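Local coordinates for hypothetical protein (Bacteroides thetaiotaomicron, PDB 2OBB) that binds a magnesium ion and is probably a hydrolase of the HAD type, although its substrate is unknown, at residues 4-17 and 89-103. Sequence-based numbering, arbitrary orientation.
Sequences MTIAVDFDGTIVEH and LKADLFIDDRNVGGI. With MG (magnesium ion), chain B.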
HETATM    1  N   MSE A   4      -4.136  14.229  -7.151  1.00 68.55           N
HETATM    2  CA  MSE A   4      -4.401  12.961  -6.510  1.00 69.30           C
HETATM    3  C   MSE A   4      -4.245  12.997  -4.985  1.00 66.29           C
HETATM    4  O   MSE A   4      -3.516  13.802  -4.434  1.00 65.95           O
HETATM    5  CB  MSE A   4      -3.455  11.904  -7.078  1.00 68.50           C
HETATM    6  CG  MSE A   4      -3.710  11.447  -8.529  1.00 71.51           C
HETATM    7 SE   MSE A   4      -2.546   9.870  -8.903  1.00 78.05          SE
HETATM    8  CE  MSE A   4      -0.792  10.761  -8.952  1.00 76.54           C
ATOM      9  N   THR A   5      -4.915  12.075  -4.315  1.00 64.48           N
ATOM     10  CA  THR A   5      -4.729  11.868  -2.897  1.00 62.29           C
ATOM     11  C   THR A   5      -3.734  10.734  -2.717  1.00 61.93           C
ATOM     12  O   THR A   5      -3.999   9.594  -3.091  1.00 62.32           O
ATOM     13  CB  THR A   5      -6.062  11.502  -2.237  1.00 62.55           C
ATOM     14  OG1 THR A   5      -7.023  12.530  -2.505  1.00 60.16           O
ATOM     15  CG2 THR A   5      -5.890  11.331  -0.720  1.00 62.28           C
ATOM     16  N   ILE A   6      -2.594  11.045  -2.125  1.00 61.09           N
ATOM     17  CA  ILE A   6      -1.472  10.125  -2.034  1.00 59.34           C
ATOM     18  C   ILE A   6      -1.292   9.751  -0.569  1.00 59.73           C
ATOM     19  O   ILE A   6      -1.117  10.653   0.266  1.00 58.85           O
ATOM     20  CB  ILE A   6      -0.217  10.811  -2.558  1.00 59.17           C
ATOM     21  CG1 ILE A   6      -0.457  11.284  -4.017  1.00 59.29           C
ATOM     22  CG2 ILE A   6       0.992   9.901  -2.449  1.00 58.65           C
ATOM     23  CD1 ILE A   6       0.669  12.033  -4.616  1.00 58.61           C
ATOM     24  N   ALA A   7      -1.335   8.442  -0.260  1.00 59.06           N
ATOM     25  CA  ALA A   7      -1.032   7.957   1.074  1.00 60.56           C
ATOM     26  C   ALA A   7       0.465   7.721   1.178  1.00 61.16           C
ATOM     27  O   ALA A   7       1.026   7.020   0.349  1.00 62.19           O
ATOM     28  CB  ALA A   7      -1.779   6.668   1.347  1.00 59.55           C
ATOM     29  N   VAL A   8       1.117   8.301   2.178  1.00 61.67           N
ATOM     30  CA  VAL A   8       2.556   8.120   2.319  1.00 61.98           C
ATOM     31  C   VAL A   8       2.910   7.499   3.656  1.00 61.78           C
ATOM     32  O   VAL A   8       2.560   8.020   4.734  1.00 61.93           O
ATOM     33  CB  VAL A   8       3.367   9.443   2.114  1.00 62.42           C
ATOM     34  CG1 VAL A   8       4.909   9.135   1.921  1.00 61.31           C
ATOM     35  CG2 VAL A   8       2.822  10.227   0.924  1.00 65.00           C
ATOM     36  N   ASP A   9       3.633   6.390   3.587  1.00 62.24           N
ATOM     37  CA  ASP A   9       4.101   5.732   4.794  1.00 62.85           C
ATOM     38  C   ASP A   9       5.182   6.592   5.448  1.00 62.67           C
ATOM     39  O   ASP A   9       5.741   7.480   4.811  1.00 62.16           O
ATOM     40  CB  ASP A   9       4.620   4.358   4.439  1.00 63.22           C
ATOM     41  CG  ASP A   9       5.229   3.649   5.603  1.00 64.27           C
ATOM     42  OD1 ASP A   9       4.551   3.518   6.627  1.00 67.80           O
ATOM     43  OD2 ASP A   9       6.384   3.181   5.486  1.00 65.19           O
ATOM     44  N   PHE A  10       5.464   6.350   6.724  1.00 62.49           N
ATOM     45  CA  PHE A  10       6.504   7.101   7.367  1.00 61.45           C
ATOM     46  C   PHE A  10       7.811   6.310   7.471  1.00 61.86           C
ATOM     47  O   PHE A  10       8.777   6.632   6.742  1.00 62.06           O
ATOM     48  CB  PHE A  10       6.045   7.618   8.730  1.00 61.10           C
ATOM     49  CG  PHE A  10       7.034   8.531   9.396  1.00 59.93           C
ATOM     50  CD1 PHE A  10       7.356   9.770   8.833  1.00 58.94           C
ATOM     51  CD2 PHE A  10       7.626   8.176  10.609  1.00 60.01           C
ATOM     52  CE1 PHE A  10       8.265  10.645   9.465  1.00 58.26           C
ATOM     53  CE2 PHE A  10       8.547   9.050  11.248  1.00 56.42           C
ATOM     54  CZ  PHE A  10       8.860  10.278  10.673  1.00 58.23           C
ATOM     55  N   ASP A  11       7.858   5.300   8.358  1.00 60.07           N
ATOM     56  CA  ASP A  11       9.104   4.564   8.596  1.00 60.11           C
ATOM     57  C   ASP A  11       9.550   3.693   7.416  1.00 60.06           C
ATOM     58  O   ASP A  11       8.797   2.825   6.932  1.00 59.20           O
ATOM     59  CB  ASP A  11       9.020   3.706   9.854  1.00 60.61           C
ATOM     60  CG  ASP A  11       8.555   4.484  11.063  1.00 61.73           C
ATOM     61  OD1 ASP A  11       9.381   5.169  11.705  1.00 63.67           O
ATOM     62  OD2 ASP A  11       7.349   4.400  11.372  1.00 63.39           O
ATOM     63  N   GLY A  12      10.784   3.921   6.970  1.00 58.92           N
ATOM     64  CA  GLY A  12      11.336   3.215   5.820  1.00 58.42           C
ATOM     65  C   GLY A  12      10.994   3.902   4.505  1.00 58.38           C
ATOM     66  O   GLY A  12      11.485   3.506   3.453  1.00 57.85           O
ATOM     67  N   THR A  13      10.139   4.924   4.574  1.00 57.76           N
ATOM     68  CA  THR A  13       9.651   5.623   3.401  1.00 57.62           C
ATOM     69  C   THR A  13      10.101   7.079   3.356  1.00 57.97           C
ATOM     70  O   THR A  13      10.662   7.516   2.366  1.00 57.25           O
ATOM     71  CB  THR A  13       8.103   5.565   3.319  1.00 57.49           C
ATOM     72  OG1 THR A  13       7.683   4.200   3.351  1.00 58.77           O
ATOM     73  CG2 THR A  13       7.574   6.220   2.026  1.00 55.81           C
ATOM     74  N   ILE A  14       9.791   7.835   4.415  1.00 58.56           N
ATOM     75  CA  ILE A  14      10.205   9.226   4.558  1.00 58.15           C
ATOM     76  C   ILE A  14      11.522   9.286   5.367  1.00 58.98           C
ATOM     77  O   ILE A  14      12.390  10.139   5.100  1.00 58.34           O
ATOM     78  CB  ILE A  14       9.087  10.077   5.252  1.00 58.97           C
ATOM     79  CG1 ILE A  14       7.841  10.208   4.354  1.00 58.14           C
ATOM     80  CG2 ILE A  14       9.587  11.492   5.612  1.00 57.03           C
ATOM     81  CD1 ILE A  14       6.690  10.956   4.995  1.00 57.24           C
ATOM     82  N   VAL A  15      11.650   8.390   6.370  1.00 59.25           N
ATOM     83  CA  VAL A  15      12.883   8.264   7.156  1.00 59.21           C
ATOM     84  C   VAL A  15      13.379   6.829   7.135  1.00 59.75           C
ATOM     85  O   VAL A  15      12.590   5.926   6.903  1.00 58.58           O
ATOM     86  CB  VAL A  15      12.690   8.712   8.626  1.00 59.28           C
ATOM     87  CG1 VAL A  15      12.442  10.193   8.686  1.00 58.41           C
ATOM     88  CG2 VAL A  15      11.535   7.927   9.308  1.00 59.52           C
ATOM     89  N   GLU A  16      14.673   6.615   7.393  1.00 61.20           N
ATOM     90  CA  GLU A  16      15.174   5.270   7.667  1.00 63.53           C
ATOM     91  C   GLU A  16      14.353   4.670   8.799  1.00 64.58           C
ATOM     92  O   GLU A  16      13.911   5.392   9.701  1.00 64.34           O
ATOM     93  CB  GLU A  16      16.623   5.275   8.129  1.00 63.70           C
ATOM     94  CG  GLU A  16      17.496   6.214   7.405  1.00 67.52           C
ATOM     95  CD  GLU A  16      18.337   5.523   6.399  1.00 73.60           C
ATOM     96  OE1 GLU A  16      17.767   4.908   5.453  1.00 73.63           O
ATOM     97  OE2 GLU A  16      19.581   5.599   6.578  1.00 75.06           O
ATOM     98  N   HIS A  17      14.180   3.350   8.757  1.00 65.92           N
ATOM     99  CA  HIS A  17      13.318   2.647   9.700  1.00 67.69           C
ATOM    100  C   HIS A  17      14.016   2.466  11.042  1.00 66.94           C
ATOM    101  O   HIS A  17      14.835   1.573  11.187  1.00 67.04           O
ATOM    102  CB  HIS A  17      12.943   1.275   9.135  1.00 68.95           C
ATOM    103  CG  HIS A  17      11.717   0.680   9.745  1.00 73.86           C
ATOM    104  ND1 HIS A  17      10.967  -0.291   9.106  1.00 79.23           N
ATOM    105  CD2 HIS A  17      11.085   0.939  10.917  1.00 76.12           C
ATOM    106  CE1 HIS A  17       9.937  -0.618   9.869  1.00 80.58           C
ATOM    107  NE2 HIS A  17       9.987   0.112  10.972  1.00 80.15           N
ATOM    108  N   LEU A  89      -7.616   3.493   3.762  1.00 63.17           N
ATOM    109  CA  LEU A  89      -7.773   4.802   3.126  1.00 64.68           C
ATOM    110  C   LEU A  89      -8.304   4.699   1.706  1.00 64.81           C
ATOM    111  O   LEU A  89      -8.016   3.729   0.987  1.00 65.91           O
ATOM    112  CB  LEU A  89      -6.444   5.542   3.055  1.00 64.24           C
ATOM    113  CG  LEU A  89      -5.831   6.025   4.361  1.00 67.25           C
ATOM    114  CD1 LEU A  89      -4.680   6.953   4.048  1.00 68.82           C
ATOM    115  CD2 LEU A  89      -6.858   6.680   5.290  1.00 69.20           C
ATOM    116  N   LYS A  90      -9.041   5.717   1.286  1.00 64.38           N
ATOM    117  CA  LYS A  90      -9.517   5.768  -0.083  1.00 64.22           C
ATOM    118  C   LYS A  90      -8.540   6.468  -1.032  1.00 63.73           C
ATOM    119  O   LYS A  90      -8.924   6.817  -2.148  1.00 65.09           O
ATOM    120  CB  LYS A  90     -10.900   6.412  -0.140  1.00 63.93           C
ATOM    121  CG  LYS A  90     -11.881   5.682   0.738  1.00 66.05           C
ATOM    122  CD  LYS A  90     -13.331   5.954   0.321  1.00 67.54           C
ATOM    123  CE  LYS A  90     -14.271   4.965   0.959  1.00 66.77           C
ATOM    124  NZ  LYS A  90     -14.439   5.315   2.380  1.00 70.41           N
ATOM    125  N   ALA A  91      -7.287   6.639  -0.616  1.00 62.42           N
ATOM    126  CA  ALA A  91      -6.250   7.266  -1.444  1.00 61.88           C
ATOM    127  C   ALA A  91      -6.198   6.786  -2.911  1.00 61.50           C
ATOM    128  O   ALA A  91      -6.551   5.653  -3.202  1.00 61.99           O
ATOM    129  CB  ALA A  91      -4.910   7.055  -0.804  1.00 61.79           C
ATOM    130  N   ASP A  92      -5.706   7.623  -3.819  1.00 60.77           N
ATOM    131  CA  ASP A  92      -5.522   7.222  -5.236  1.00 60.60           C
ATOM    132  C   ASP A  92      -4.177   6.500  -5.490  1.00 60.67           C
ATOM    133  O   ASP A  92      -3.995   5.801  -6.514  1.00 59.93           O
ATOM    134  CB  ASP A  92      -5.596   8.471  -6.133  1.00 60.81           C
ATOM    135  CG  ASP A  92      -6.960   9.149  -6.070  1.00 60.10           C
ATOM    136  OD1 ASP A  92      -7.968   8.437  -6.264  1.00 59.46           O
ATOM    137  OD2 ASP A  92      -7.013  10.367  -5.788  1.00 58.63           O
ATOM    138  N   LEU A  93      -3.242   6.714  -4.570  1.00 60.14           N
ATOM    139  CA  LEU A  93      -1.884   6.216  -4.685  1.00 61.03           C
ATOM    140  C   LEU A  93      -1.324   5.903  -3.291  1.00 61.21           C
ATOM    141  O   LEU A  93      -1.641   6.616  -2.321  1.00 60.68           O
ATOM    142  CB  LEU A  93      -1.009   7.274  -5.331  1.00 61.66           C
ATOM    143  CG  LEU A  93       0.253   6.800  -6.049  1.00 63.51           C
ATOM    144  CD1 LEU A  93      -0.147   6.247  -7.447  1.00 64.32           C
ATOM    145  CD2 LEU A  93       1.258   7.938  -6.156  1.00 62.24           C
ATOM    146  N   PHE A  94      -0.495   4.853  -3.211  1.00 59.93           N
ATOM    147  CA  PHE A  94       0.175   4.486  -1.985  1.00 59.74           C
ATOM    148  C   PHE A  94       1.699   4.472  -2.191  1.00 60.12           C
ATOM    149  O   PHE A  94       2.221   3.828  -3.093  1.00 59.94           O
ATOM    150  CB  PHE A  94      -0.314   3.118  -1.504  1.00 58.87           C
ATOM    151  CG  PHE A  94      -1.768   3.089  -1.115  1.00 58.06           C
ATOM    152  CD1 PHE A  94      -2.756   2.880  -2.071  1.00 57.37           C
ATOM    153  CD2 PHE A  94      -2.144   3.292   0.200  1.00 56.99           C
ATOM    154  CE1 PHE A  94      -4.117   2.835  -1.710  1.00 58.23           C
ATOM    155  CE2 PHE A  94      -3.517   3.246   0.590  1.00 60.68           C
ATOM    156  CZ  PHE A  94      -4.496   3.012  -0.360  1.00 59.22           C
ATOM    157  N   ILE A  95       2.402   5.198  -1.346  1.00 60.06           N
ATOM    158  CA  ILE A  95       3.853   5.180  -1.365  1.00 60.32           C
ATOM    159  C   ILE A  95       4.241   4.549  -0.051  1.00 60.57           C
ATOM    160  O   ILE A  95       4.003   5.131   1.011  1.00 60.77           O
ATOM    161  CB  ILE A  95       4.446   6.609  -1.492  1.00 60.35           C
ATOM    162  CG1 ILE A  95       3.889   7.302  -2.745  1.00 58.66           C
ATOM    163  CG2 ILE A  95       6.016   6.556  -1.505  1.00 59.87           C
ATOM    164  CD1 ILE A  95       4.323   8.748  -2.910  1.00 60.60           C
ATOM    165  N   ASP A  96       4.842   3.363  -0.132  1.00 60.20           N
ATOM    166  CA  ASP A  96       5.124   2.553   1.042  1.00 60.38           C
ATOM    167  C   ASP A  96       6.343   1.649   0.793  1.00 60.47           C
ATOM    168  O   ASP A  96       6.430   0.958  -0.237  1.00 60.43           O
ATOM    169  CB  ASP A  96       3.903   1.702   1.314  1.00 60.64           C
ATOM    170  CG  ASP A  96       3.827   1.231   2.737  1.00 62.17           C
ATOM    171  OD1 ASP A  96       4.875   0.720   3.193  1.00 58.35           O
ATOM    172  OD2 ASP A  96       2.691   1.300   3.341  1.00 59.85           O
ATOM    173  N   ASP A  97       7.286   1.620   1.723  1.00 59.30           N
ATOM    174  CA  ASP A  97       8.505   0.823   1.453  1.00 59.11           C
ATOM    175  C   ASP A  97       8.178  -0.658   1.492  1.00 58.03           C
ATOM    176  O   ASP A  97       8.974  -1.462   1.057  1.00 58.56           O
ATOM    177  CB  ASP A  97       9.628   1.152   2.418  1.00 58.85           C
ATOM    178  CG  ASP A  97       9.266   0.814   3.847  1.00 60.36           C
ATOM    179  OD1 ASP A  97       8.223   1.310   4.324  1.00 58.13           O
ATOM    180  OD2 ASP A  97      10.011   0.039   4.491  1.00 62.63           O
ATOM    181  N   ARG A  98       6.995  -1.016   1.991  1.00 57.26           N
ATOM    182  CA  ARG A  98       6.573  -2.427   2.019  1.00 56.67           C
ATOM    183  C   ARG A  98       5.677  -2.813   0.850  1.00 55.97           C
ATOM    184  O   ARG A  98       5.169  -3.917   0.795  1.00 55.69           O
ATOM    185  CB  ARG A  98       5.904  -2.797   3.327  1.00 56.35           C
ATOM    186  CG  ARG A  98       6.848  -2.617   4.509  1.00 59.22           C
ATOM    187  CD  ARG A  98       6.155  -3.051   5.789  1.00 62.05           C
ATOM    188  NE  ARG A  98       6.905  -2.679   6.981  1.00 64.31           N
ATOM    189  CZ  ARG A  98       6.751  -3.253   8.171  1.00 65.52           C
ATOM    190  NH1 ARG A  98       5.870  -4.242   8.360  1.00 65.26           N
ATOM    191  NH2 ARG A  98       7.495  -2.839   9.174  1.00 66.04           N
ATOM    192  N   ASN A  99       5.500  -1.902  -0.090  1.00 55.96           N
ATOM    193  CA  ASN A  99       4.897  -2.267  -1.375  1.00 55.73           C
ATOM    194  C   ASN A  99       5.709  -3.340  -2.055  1.00 55.80           C
ATOM    195  O   ASN A  99       6.947  -3.303  -2.069  1.00 55.95           O
ATOM    196  CB  ASN A  99       4.761  -1.034  -2.270  1.00 55.87           C
ATOM    197  CG  ASN A  99       3.666  -0.078  -1.783  1.00 55.76           C
ATOM    198  OD1 ASN A  99       2.909  -0.406  -0.883  1.00 56.37           O
ATOM    199  ND2 ASN A  99       3.606   1.088  -2.358  1.00 52.97           N
ATOM    200  N   VAL A 100       5.025  -4.335  -2.602  1.00 56.05           N
ATOM    201  CA  VAL A 100       5.749  -5.390  -3.291  1.00 55.51           C
ATOM    202  C   VAL A 100       6.664  -4.783  -4.381  1.00 55.94           C
ATOM    203  O   VAL A 100       6.274  -3.834  -5.042  1.00 55.56           O
ATOM    204  CB  VAL A 100       4.802  -6.498  -3.826  1.00 55.44           C
ATOM    205  CG1 VAL A 100       3.962  -5.999  -4.984  1.00 54.99           C
ATOM    206  CG2 VAL A 100       5.598  -7.726  -4.212  1.00 52.87           C
ATOM    207  N   GLY A 101       7.879  -5.323  -4.540  1.00 55.88           N
ATOM    208  CA  GLY A 101       8.851  -4.769  -5.472  1.00 55.60           C
ATOM    209  C   GLY A 101       9.667  -3.620  -4.903  1.00 56.02           C
ATOM    210  O   GLY A 101      10.667  -3.233  -5.498  1.00 56.69           O
ATOM    211  N   GLY A 102       9.278  -3.122  -3.726  1.00 55.75           N
ATOM    212  CA  GLY A 102       9.992  -2.055  -3.033  1.00 56.06           C
ATOM    213  C   GLY A 102       9.778  -0.678  -3.640  1.00 57.17           C
ATOM    214  O   GLY A 102       9.327  -0.553  -4.792  1.00 57.95           O
ATOM    215  N   ILE A 103      10.065   0.373  -2.881  1.00 58.10           N
ATOM    216  CA  ILE A 103       9.989   1.727  -3.470  1.00 58.91           C
ATOM    217  C   ILE A 103      11.339   2.241  -3.950  1.00 59.39           C
ATOM    218  O   ILE A 103      12.377   1.971  -3.322  1.00 58.96           O
ATOM    219  CB  ILE A 103       9.210   2.779  -2.648  1.00 59.57           C
ATOM    220  CG1 ILE A 103       9.875   3.048  -1.278  1.00 57.40           C
ATOM    221  CG2 ILE A 103       7.567   2.439  -2.611  1.00 59.06           C
ATOM    222  CD1 ILE A 103       9.401   4.440  -0.746  1.00 51.47           C
TER
HETATM  223 MG    MG B 201       7.514   1.596   6.267  1.00 48.02          MG
HETATM  224  O   HOH W   1      -8.561  11.852  -4.370  1.00 49.69           O
HETATM  225  O   HOH W   2       6.423   1.497   7.960  1.00 46.67           O
HETATM  226  O   HOH W   3       5.808   0.558   5.534  1.00 41.81           O
HETATM  227  O   HOH W   4       8.692  -0.088   6.770  1.00 41.87           O
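Ala7 N donates to Leu93 O and Ala7 O accepts from Ile95 N, both at 2.8 Å, and Asp9 N to Ile95 O continues this ladder between the parallel strands 5-8 and 93-95. Packing is tight along it. On one face the CG2 branch of Ile6 meets Ile95 CD1 at 3.6 Å, and Ile95 also packs on helix 106-115; on the other Ala7 CB touches both Phe94 CD2 (3.6 Å) and Ala91 CB (3.8 Å). Beyond the strand ends the two segments close on magnesium, held by Asp9 OD2, the backbone O of Asp11, Asp97 OD1 and three waters. This Asp-x-Asp-x-Thr loop after the first strand of a parallel sheet, with a further aspartate after a neighbouring strand, is consistent with a HAD-type hydrolase. The Asp9 and Asp96 carboxylates stack with planes 7° apart, and Lys88 of the second subunit bridges both. With OG1 beside its own backbone N (chi1 -56°), Thr13 gives a 2.7 Å bond to the anti lone pair of Asp9 OD2 and accepts from Asp97 N at 3.1 Å. A valine here would probably leave Asp97 N without this acceptor and Asp9 OD2 without a donor steadying it beside the metal. The solvent side is looser: His17 CE1 meets Arg98 NH2 edge to edge at 3.4 Å, water 4 links magnesium to Arg98 NE, and Arg98 NH1 donates to Ala91 O of the second subunit. At the far end, water 1 joins Thr5 OG1 to Asp92 OD2, which also takes Thr5 N.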